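Local coordinates for protein catalase (Bacillus pumilus, PDB 4QOL) that breaks hydrogen peroxide down to water and oxygen at a heme centre and shows peroxidase-like reactivity toward phenolic substrates, at residues Gly426-Tyr429 with Arg430-Ser433; Gly450-Glu453 with Lys454-Leu457; Asp467-Tyr470 with Gly471-Ala475. One frame throughout, in Å; residues are numbered along the deposited sequence.

Contact 1: Gly426-Tyr429 with Arg430-Ser433; sequences GEKY and RSYS
G426 O accepts the backbone N of R430 at 3.0 Å, the last well-directed i to i+4 bond in this closing turn of helix 423-431, part of the helical C-terminal region of the catalase chain. The same oxygen lies beneath the R430 side chain: a bend at chi3 (-69°) folds the guanidinium back, so that one of its faces rests over G426 O, with E427 N nearer the rim of that face. D467 holds the charge of this arginine through a salt bridge, while E427 offers only its aliphatic part, CG standing 3.8 Å from R430 NH2. The E427 carboxylate is turned nearly square to the guanidinium plane and makes no charged contact with it.

K428 does more. Its carbonyl oxygen is gripped by S431 OG at 2.7 Å, in the carbonyl plane and on a lone pair, with weak bonds from S431 N and Y432 N added in this last turn. The lysine chain leaves with CG anti to the backbone N (-175°) and then bends at chi2, which carries CE slantwise up to the phenol end of Y432, 3.4 Å from Y432 OH. That hydroxyl is bonded to T179 O, and the lysine ammonium makes a cation-pi contact with W180. A water accepts from K428 NZ and donates to S431 OG, so that it bridges the two side chains.

Y429 O takes Y432 N at 3.1 Å in an i to i+3 bond, the donor lying 58° out of the carbonyl plane.

Contact 2: Gly450-Glu453 with Lys454-Leu457; sequences GVNE and KTKL
T455, three residues on from the N-cap residue N452, sets its CB 3.6 Å from N452 O and its methyl CG2 near CG2 of V451. Its hydroxyl OG1 has its strongest partner in R388 of the second subunit, so this turn also takes part in the tetramer contact; W165, D166 and T169 of helix 161-169 lie against the same threonine.

K456 joins the contact in two ways. Its backbone N donates to N452 O at 2.9 Å, nearly straight along the carbonyl direction, the opening i to i+4 bond of helix 453-466. Its side chain runs next to that of E453 in the same direction, in a salt bridge of the i to i+3 kind that spans the N-terminal turn. The bend at chi3 (-61°) brings NZ to within 3.1 Å of E453 OE2, which it meets on the syn side and 26° out of the carboxylate plane; the bond to OE1 is weak. CE passes 3.5 Å from V451 O, and CB rests on V451 CG2 at 3.7 Å. A water accepts from K456 NZ at 2.9 Å and lies within bonding distance of V451 O and E453 OE2. With a methionine in place of K456, the E453 carboxylate would probably lose its positive mate and be held less firmly, and the water would lose its donor.

L457 N donates to E453 O, and its CB lies 3.6 Å from the same oxygen.

Contact 3: Asp467-Tyr470 with Gly471-Ala475; sequences DEDY and GQRLA
D467 O receives G471 N at 3.0 Å, and with this bond helix 468-478 begins. D467 is the N-cap: it is also the first residue to leave helix 453-466, so one aspartate marks the turn between two helices. Both of its carboxylate oxygens are engaged. OD1 accepts Y470 N at 3.1 Å through its anti lone pair and D469 N more weakly, meeting two amides of the first turn, which lie too early in helix 468-478 to find an i-4 carbonyl within it; OD2 is taken by R430.

The next carbonyls follow in order. E468 O accepts Q472 N, D469 O accepts R473 N and Y470 O accepts L474 N, between 2.9 and 3.1 Å. Among the side-chain ends, Q472 NE2 is bonded to D476 and Y470 OH to T179 OG1, while the R473 charge is met chiefly by E434.

The link between D469 and R473 is a secondary one. D469 OD2, whose main donor is Y429 OH, lies at the edge of the guanidinium, near its plane, in a long salt bridge of 3.6 Å to R473 NH1; the carboxylate plane is turned 72° from that of the guanidinium. Closer still is the methylene: R473 CD stands 3.2 Å from D469 OD2.

In the fold
The three contacts follow one another along the C-terminal helical region, each at the end or start of a helix. Contacts 1 and 3 meet directly, their centres about 12 Å apart: Y429 OH probably donates to D469 OD2 at 2.7 Å, the rings of Y429 and Y470 stack, and R430 NH1 and D467 OD2 pair at 2.8 Å. Contact 2 does not touch either; its nearest atoms come about 6 Å from contact 3 and about 15 Å from contact 1, although helices 453-466 and 468-478 are consecutive. None of these residues line the heme pocket, whose residues all fall between 54 and 347.

Contact 1: Gly426-Tyr429 with Arg430-Ser433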
ATOM      1  N   GLY A 426      42.428   6.745  18.780  1.00 19.94           N
ATOM      2  CA  GLY A 426      43.816   6.446  19.182  1.00 18.08           C
ATOM      3  C   GLY A 426      43.817   5.672  20.498  1.00 18.87           C
ATOM      4  O   GLY A 426      44.632   4.755  20.683  1.00 20.41           O
ATOM      5  N   GLU A 427      42.959   6.066  21.450  1.00 18.24           N
ATOM      6  CA  GLU A 427      42.894   5.356  22.719  1.00 19.43           C
ATOM      7  C   GLU A 427      42.446   3.941  22.559  1.00 22.39           C
ATOM      8  O   GLU A 427      43.004   3.025  23.176  1.00 22.95           O
ATOM      9  CB  GLU A 427      41.979   6.129  23.721  1.00 20.47           C
ATOM     10  CG  GLU A 427      42.507   7.507  24.073  1.00 21.09           C
ATOM     11  CD  GLU A 427      41.546   8.380  24.860  1.00 21.45           C
ATOM     12  OE1 GLU A 427      42.051   9.285  25.594  1.00 25.89           O
ATOM     13  OE2 GLU A 427      40.280   8.285  24.730  1.00 23.08           O
ATOM     14  N   LYS A 428      41.486   3.715  21.642  1.00 21.05           N
ATOM     15  CA  LYS A 428      41.036   2.359  21.352  1.00 21.31           C
ATOM     16  C   LYS A 428      42.141   1.554  20.726  1.00 20.91           C
ATOM     17  O   LYS A 428      42.421   0.429  21.186  1.00 19.82           O
ATOM     18  CB  LYS A 428      39.789   2.359  20.453  1.00 20.67           C
ATOM     19  CG  LYS A 428      39.203   0.976  20.223  1.00 21.92           C
ATOM     20  CD  LYS A 428      38.727   0.287  21.482  1.00 22.45           C
ATOM     21  CE  LYS A 428      38.167  -1.106  21.124  1.00 24.28           C
ATOM     22  NZ  LYS A 428      37.774  -1.830  22.354  1.00 26.60           N
ATOM     23  N   TYR A 429      42.808   2.131  19.734  1.00 20.68           N
ATOM     24  CA  TYR A 429      43.937   1.445  19.078  1.00 20.08           C
ATOM     25  C   TYR A 429      44.962   0.972  20.112  1.00 21.95           C
ATOM     26  O   TYR A 429      45.393  -0.177  20.160  1.00 20.87           O
ATOM     27  CB  TYR A 429      44.641   2.388  18.083  1.00 20.08           C
ATOM     28  CG  TYR A 429      45.887   1.745  17.458  1.00 21.88           C
ATOM     29  CD1 TYR A 429      45.745   0.776  16.478  1.00 22.66           C
ATOM     30  CD2 TYR A 429      47.167   2.099  17.844  1.00 23.39           C
ATOM     31  CE1 TYR A 429      46.850   0.151  15.872  1.00 22.18           C
ATOM     32  CE2 TYR A 429      48.269   1.490  17.254  1.00 24.19           C
ATOM     33  CZ  TYR A 429      48.107   0.537  16.271  1.00 23.05           C
ATOM     34  OH  TYR A 429      49.250  -0.067  15.641  1.00 27.26           O
ATOM     35  N   ARG A 430      45.344   1.901  20.979  1.00 21.91           N
ATOM     36  CA  ARG A 430      46.377   1.580  21.954  1.00 22.86           C
ATOM     37  C   ARG A 430      45.939   0.570  22.979  1.00 23.84           C
ATOM     38  O   ARG A 430      46.791  -0.083  23.574  1.00 27.18           O
ATOM     39  CB  ARG A 430      46.899   2.829  22.618  1.00 21.72           C
ATOM     40  CG  ARG A 430      47.697   3.683  21.678  1.00 22.90           C
ATOM     41  CD  ARG A 430      48.307   4.887  22.389  1.00 23.74           C
ATOM     42  NE  ARG A 430      47.299   5.862  22.813  1.00 25.14           N
ATOM     43  CZ  ARG A 430      46.850   6.887  22.090  1.00 23.11           C
ATOM     44  NH1 ARG A 430      47.232   7.112  20.822  1.00 22.08           N
ATOM     45  NH2 ARG A 430      46.021   7.729  22.656  1.00 23.33           N
ATOM     46  N   SER A 431      44.638   0.428  23.200  1.00 24.19           N
ATOM     47  CA  SER A 431      44.092  -0.565  24.147  1.00 24.81           C
ATOM     48  C   SER A 431      44.084  -1.993  23.597  1.00 24.04           C
ATOM     49  O   SER A 431      43.912  -2.961  24.360  1.00 25.17           O
ATOM     50  CB  SER A 431      42.687  -0.146  24.602  1.00 25.71           C
ATOM     51  OG  SER A 431      41.686  -0.487  23.627  1.00 25.46           O
ATOM     52  N   TYR A 432      44.303  -2.144  22.287  1.00 24.67           N
ATOM     53  CA  TYR A 432      44.343  -3.445  21.690  1.00 24.04           C
ATOM     54  C   TYR A 432      45.663  -4.153  22.090  1.00 26.98           C
ATOM     55  O   TYR A 432      46.710  -3.534  22.110  1.00 27.94           O
ATOM     56  CB  TYR A 432      44.272  -3.362  20.143  1.00 24.02           C
ATOM     57  CG  TYR A 432      42.872  -3.101  19.547  1.00 22.25           C
ATOM     58  CD1 TYR A 432      41.744  -3.730  20.061  1.00 22.37           C
ATOM     59  CD2 TYR A 432      42.693  -2.157  18.553  1.00 19.93           C
ATOM     60  CE1 TYR A 432      40.475  -3.454  19.561  1.00 20.72           C
ATOM     61  CE2 TYR A 432      41.422  -1.860  18.026  1.00 21.55           C
ATOM     62  CZ  TYR A 432      40.311  -2.507  18.546  1.00 21.91           C
ATOM     63  OH  TYR A 432      39.038  -2.221  18.023  1.00 22.07           O
ATOM     64  N   SER A 433      45.588  -5.467  22.279  1.00 29.14           N
ATOM     65  CA  SER A 433      46.779  -6.329  22.315  1.00 28.38           C
ATOM     66  C   SER A 433      47.477  -6.281  20.975  1.00 28.69           C
ATOM     67  O   SER A 433      46.904  -5.826  19.983  1.00 26.63           O
ATOM     68  CB  SER A 433      46.391  -7.774  22.649  1.00 27.75           C
ATOM     69  OG  SER A 433      45.708  -8.388  21.570  1.00 26.45           O
TER
HETATM   70  O   HOH W   1      40.182  -2.774  23.555  1.00 29.59           O

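Contact 2: Gly450-Glu453 with Lys454-Leu457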
ATOM      1  N   GLY A 450      42.046  -2.176  -2.653  1.00 22.06           N
ATOM      2  CA  GLY A 450      41.516  -1.831  -4.002  1.00 22.94           C
ATOM      3  C   GLY A 450      40.846  -0.484  -4.217  1.00 23.04           C
ATOM      4  O   GLY A 450      40.345  -0.186  -5.324  1.00 22.76           O
ATOM      5  N   VAL A 451      40.815   0.354  -3.199  1.00 21.50           N
ATOM      6  CA  VAL A 451      40.105   1.619  -3.315  1.00 21.61           C
ATOM      7  C   VAL A 451      40.986   2.684  -3.964  1.00 21.82           C
ATOM      8  O   VAL A 451      42.219   2.572  -3.987  1.00 22.39           O
ATOM      9  CB  VAL A 451      39.559   2.135  -1.955  1.00 22.91           C
ATOM     10  CG1 VAL A 451      38.942   1.000  -1.155  1.00 22.02           C
ATOM     11  CG2 VAL A 451      40.558   2.911  -1.169  1.00 22.73           C
ATOM     12  N   ASN A 452      40.335   3.693  -4.506  1.00 21.12           N
ATOM     13  CA  ASN A 452      40.955   4.875  -5.100  1.00 24.82           C
ATOM     14  C   ASN A 452      42.150   5.375  -4.270  1.00 23.35           C
ATOM     15  O   ASN A 452      42.046   5.488  -3.052  1.00 20.90           O
ATOM     16  CB  ASN A 452      39.863   5.976  -5.202  1.00 28.62           C
ATOM     17  CG  ASN A 452      40.397   7.367  -5.591  1.00 29.06           C
ATOM     18  OD1 ASN A 452      40.385   7.770  -6.783  1.00 40.39           O
ATOM     19  ND2 ASN A 452      40.777   8.117  -4.618  1.00 23.58           N
ATOM     20  N   GLU A 453      43.249   5.712  -4.926  1.00 24.08           N
ATOM     21  CA  GLU A 453      44.490   6.032  -4.203  1.00 27.30           C
ATOM     22  C   GLU A 453      44.368   7.256  -3.291  1.00 23.88           C
ATOM     23  O   GLU A 453      44.855   7.242  -2.172  1.00 23.82           O
ATOM     24  CB  GLU A 453      45.654   6.302  -5.168  1.00 29.81           C
ATOM     25  CG  GLU A 453      46.215   5.073  -5.866  1.00 35.75           C
ATOM     26  CD  GLU A 453      46.526   3.889  -4.927  1.00 41.46           C
ATOM     27  OE1 GLU A 453      47.080   4.072  -3.814  1.00 44.70           O
ATOM     28  OE2 GLU A 453      46.211   2.740  -5.329  1.00 55.62           O
ATOM     29  N   LYS A 454      43.691   8.297  -3.734  1.00 24.66           N
ATOM     30  CA  LYS A 454      43.488   9.483  -2.921  1.00 26.69           C
ATOM     31  C   LYS A 454      42.640   9.147  -1.672  1.00 23.14           C
ATOM     32  O   LYS A 454      42.854   9.641  -0.599  1.00 21.12           O
ATOM     33  CB  LYS A 454      42.800  10.579  -3.750  1.00 32.53           C
ATOM     34  CG  LYS A 454      42.900  12.022  -3.255  1.00 40.50           C
ATOM     35  CD  LYS A 454      42.175  12.979  -4.205  1.00 45.17           C
ATOM     36  CE  LYS A 454      40.854  12.355  -4.670  1.00 49.05           C
ATOM     37  NZ  LYS A 454      39.994  13.169  -5.571  1.00 52.12           N
ATOM     38  N   THR A 455      41.588   8.354  -1.864  1.00 21.80           N
ATOM     39  CA  THR A 455      40.762   7.934  -0.729  1.00 19.12           C
ATOM     40  C   THR A 455      41.554   7.077   0.271  1.00 18.90           C
ATOM     41  O   THR A 455      41.441   7.265   1.477  1.00 19.47           O
ATOM     42  CB  THR A 455      39.525   7.183  -1.176  1.00 18.26           C
ATOM     43  OG1 THR A 455      38.688   8.106  -1.876  1.00 19.62           O
ATOM     44  CG2 THR A 455      38.783   6.559  -0.004  1.00 16.72           C
ATOM     45  N   LYS A 456      42.320   6.176  -0.269  1.00 19.59           N
ATOM     46  CA  LYS A 456      43.169   5.289   0.541  1.00 20.54           C
ATOM     47  C   LYS A 456      44.164   6.096   1.377  1.00 19.76           C
ATOM     48  O   LYS A 456      44.335   5.839   2.570  1.00 17.90           O
ATOM     49  CB  LYS A 456      43.931   4.351  -0.394  1.00 21.18           C
ATOM     50  CG  LYS A 456      44.692   3.246   0.311  1.00 21.31           C
ATOM     51  CD  LYS A 456      45.634   2.533  -0.691  1.00 22.36           C
ATOM     52  CE  LYS A 456      44.882   1.895  -1.809  1.00 25.40           C
ATOM     53  NZ  LYS A 456      45.811   1.179  -2.711  1.00 24.78           N
ATOM     54  N   LEU A 457      44.776   7.098   0.761  1.00 20.20           N
ATOM     55  CA  LEU A 457      45.672   8.042   1.497  1.00 20.31           C
ATOM     56  C   LEU A 457      44.914   8.754   2.607  1.00 20.68           C
ATOM     57  O   LEU A 457      45.415   8.903   3.705  1.00 20.61           O
ATOM     58  CB  LEU A 457      46.309   9.064   0.543  1.00 21.12           C
ATOM     59  CG  LEU A 457      47.312  10.058   1.057  1.00 22.15           C
ATOM     60  CD1 LEU A 457      48.453   9.297   1.747  1.00 23.40           C
ATOM     61  CD2 LEU A 457      47.844  10.948  -0.071  1.00 22.72           C
TER
HETATM   62  O   HOH W   2      44.012   1.023  -4.935  1.00 29.48           O

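Contact 3: Asp467-Tyr470 with Gly471-Ala475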
ATOM      1  N   ASP A 467      46.461   7.715  15.846  1.00 19.06           N
ATOM      2  CA  ASP A 467      47.704   7.234  16.474  1.00 19.68           C
ATOM      3  C   ASP A 467      48.765   6.999  15.375  1.00 20.31           C
ATOM      4  O   ASP A 467      48.502   6.359  14.369  1.00 19.44           O
ATOM      5  CB  ASP A 467      47.413   5.971  17.316  1.00 20.07           C
ATOM      6  CG  ASP A 467      48.661   5.339  17.937  1.00 22.92           C
ATOM      7  OD1 ASP A 467      49.476   4.740  17.189  1.00 24.73           O
ATOM      8  OD2 ASP A 467      48.837   5.469  19.156  1.00 27.36           O
ATOM      9  N   GLU A 468      49.965   7.578  15.553  1.00 21.93           N
ATOM     10  CA  GLU A 468      50.980   7.526  14.469  1.00 23.43           C
ATOM     11  C   GLU A 468      51.407   6.115  14.127  1.00 23.26           C
ATOM     12  O   GLU A 468      51.682   5.867  12.968  1.00 22.10           O
ATOM     13  CB  GLU A 468      52.283   8.303  14.762  1.00 30.29           C
ATOM     14  CG  GLU A 468      52.959   8.106  16.123  1.00 38.56           C
ATOM     15  CD  GLU A 468      54.257   8.932  16.257  1.00 46.66           C
ATOM     16  OE1 GLU A 468      54.862   9.302  15.213  1.00 51.48           O
ATOM     17  OE2 GLU A 468      54.694   9.215  17.402  1.00 54.93           O
ATOM     18  N   ASP A 469      51.465   5.211  15.118  1.00 21.94           N
ATOM     19  CA  ASP A 469      51.804   3.808  14.882  1.00 24.31           C
ATOM     20  C   ASP A 469      50.699   3.090  14.049  1.00 22.91           C
ATOM     21  O   ASP A 469      50.995   2.403  13.073  1.00 22.76           O
ATOM     22  CB  ASP A 469      52.019   3.065  16.208  1.00 26.53           C
ATOM     23  CG  ASP A 469      52.457   1.597  16.019  1.00 32.68           C
ATOM     24  OD1 ASP A 469      53.582   1.344  15.464  1.00 40.40           O
ATOM     25  OD2 ASP A 469      51.720   0.657  16.454  1.00 33.14           O
ATOM     26  N   TYR A 470      49.437   3.319  14.447  1.00 21.63           N
ATOM     27  CA  TYR A 470      48.268   2.844  13.702  1.00 19.52           C
ATOM     28  C   TYR A 470      48.404   3.245  12.244  1.00 18.74           C
ATOM     29  O   TYR A 470      48.367   2.398  11.354  1.00 18.77           O
ATOM     30  CB  TYR A 470      47.065   3.492  14.404  1.00 18.38           C
ATOM     31  CG  TYR A 470      45.633   3.097  13.965  1.00 17.91           C
ATOM     32  CD1 TYR A 470      45.385   2.099  13.033  1.00 17.45           C
ATOM     33  CD2 TYR A 470      44.538   3.702  14.593  1.00 17.57           C
ATOM     34  CE1 TYR A 470      44.114   1.768  12.671  1.00 17.50           C
ATOM     35  CE2 TYR A 470      43.252   3.359  14.247  1.00 17.00           C
ATOM     36  CZ  TYR A 470      43.038   2.387  13.294  1.00 16.45           C
ATOM     37  OH  TYR A 470      41.719   2.016  12.992  1.00 17.41           O
ATOM     38  N   GLY A 471      48.502   4.546  11.981  1.00 18.85           N
ATOM     39  CA  GLY A 471      48.565   5.023  10.583  1.00 20.01           C
ATOM     40  C   GLY A 471      49.759   4.556   9.800  1.00 20.66           C
ATOM     41  O   GLY A 471      49.636   4.152   8.638  1.00 20.87           O
ATOM     42  N   GLN A 472      50.939   4.576  10.451  1.00 22.23           N
ATOM     43  CA  GLN A 472      52.166   4.092   9.767  1.00 22.89           C
ATOM     44  C   GLN A 472      52.134   2.601   9.431  1.00 21.68           C
ATOM     45  O   GLN A 472      52.547   2.225   8.326  1.00 20.01           O
ATOM     46  CB  GLN A 472      53.405   4.440  10.630  1.00 23.67           C
ATOM     47  CG  GLN A 472      54.707   4.136   9.882  1.00 24.02           C
ATOM     48  CD  GLN A 472      54.889   5.048   8.683  1.00 24.50           C
ATOM     49  OE1 GLN A 472      55.056   6.271   8.849  1.00 26.13           O
ATOM     50  NE2 GLN A 472      54.915   4.475   7.481  1.00 25.53           N
ATOM     51  N   ARG A 473      51.657   1.766  10.352  1.00 21.72           N
ATOM     52  CA  ARG A 473      51.483   0.347  10.137  1.00 23.82           C
ATOM     53  C   ARG A 473      50.552   0.084   8.978  1.00 24.11           C
ATOM     54  O   ARG A 473      50.790  -0.806   8.157  1.00 22.77           O
ATOM     55  CB  ARG A 473      50.974  -0.373  11.402  1.00 24.95           C
ATOM     56  CG  ARG A 473      52.068  -0.566  12.432  1.00 26.48           C
ATOM     57  CD  ARG A 473      51.611  -1.134  13.764  1.00 28.18           C
ATOM     58  NE  ARG A 473      51.282  -2.538  13.693  1.00 29.55           N
ATOM     59  CZ  ARG A 473      51.260  -3.358  14.746  1.00 30.72           C
ATOM     60  NH1 ARG A 473      51.523  -2.933  15.960  1.00 32.38           N
ATOM     61  NH2 ARG A 473      50.925  -4.622  14.574  1.00 35.32           N
ATOM     62  N   LEU A 474      49.479   0.873   8.894  1.00 22.37           N
ATOM     63  CA  LEU A 474      48.515   0.642   7.795  1.00 22.20           C
ATOM     64  C   LEU A 474      49.093   1.060   6.465  1.00 20.77           C
ATOM     65  O   LEU A 474      48.959   0.332   5.452  1.00 20.27           O
ATOM     66  CB  LEU A 474      47.216   1.445   8.114  1.00 22.32           C
ATOM     67  CG  LEU A 474      45.875   1.034   7.586  1.00 23.63           C
ATOM     68  CD1 LEU A 474      45.028   2.268   7.165  1.00 24.11           C
ATOM     69  CD2 LEU A 474      45.765  -0.161   6.676  1.00 22.88           C
ATOM     70  N   ALA A 475      49.799   2.203   6.454  1.00 19.12           N
ATOM     71  CA  ALA A 475      50.490   2.671   5.235  1.00 19.83           C
ATOM     72  C   ALA A 475      51.447   1.605   4.759  1.00 20.39           C
ATOM     73  O   ALA A 475      51.524   1.319   3.554  1.00 21.52           O
ATOM     74  CB  ALA A 475      51.188   4.010   5.461  1.00 20.78           C
TER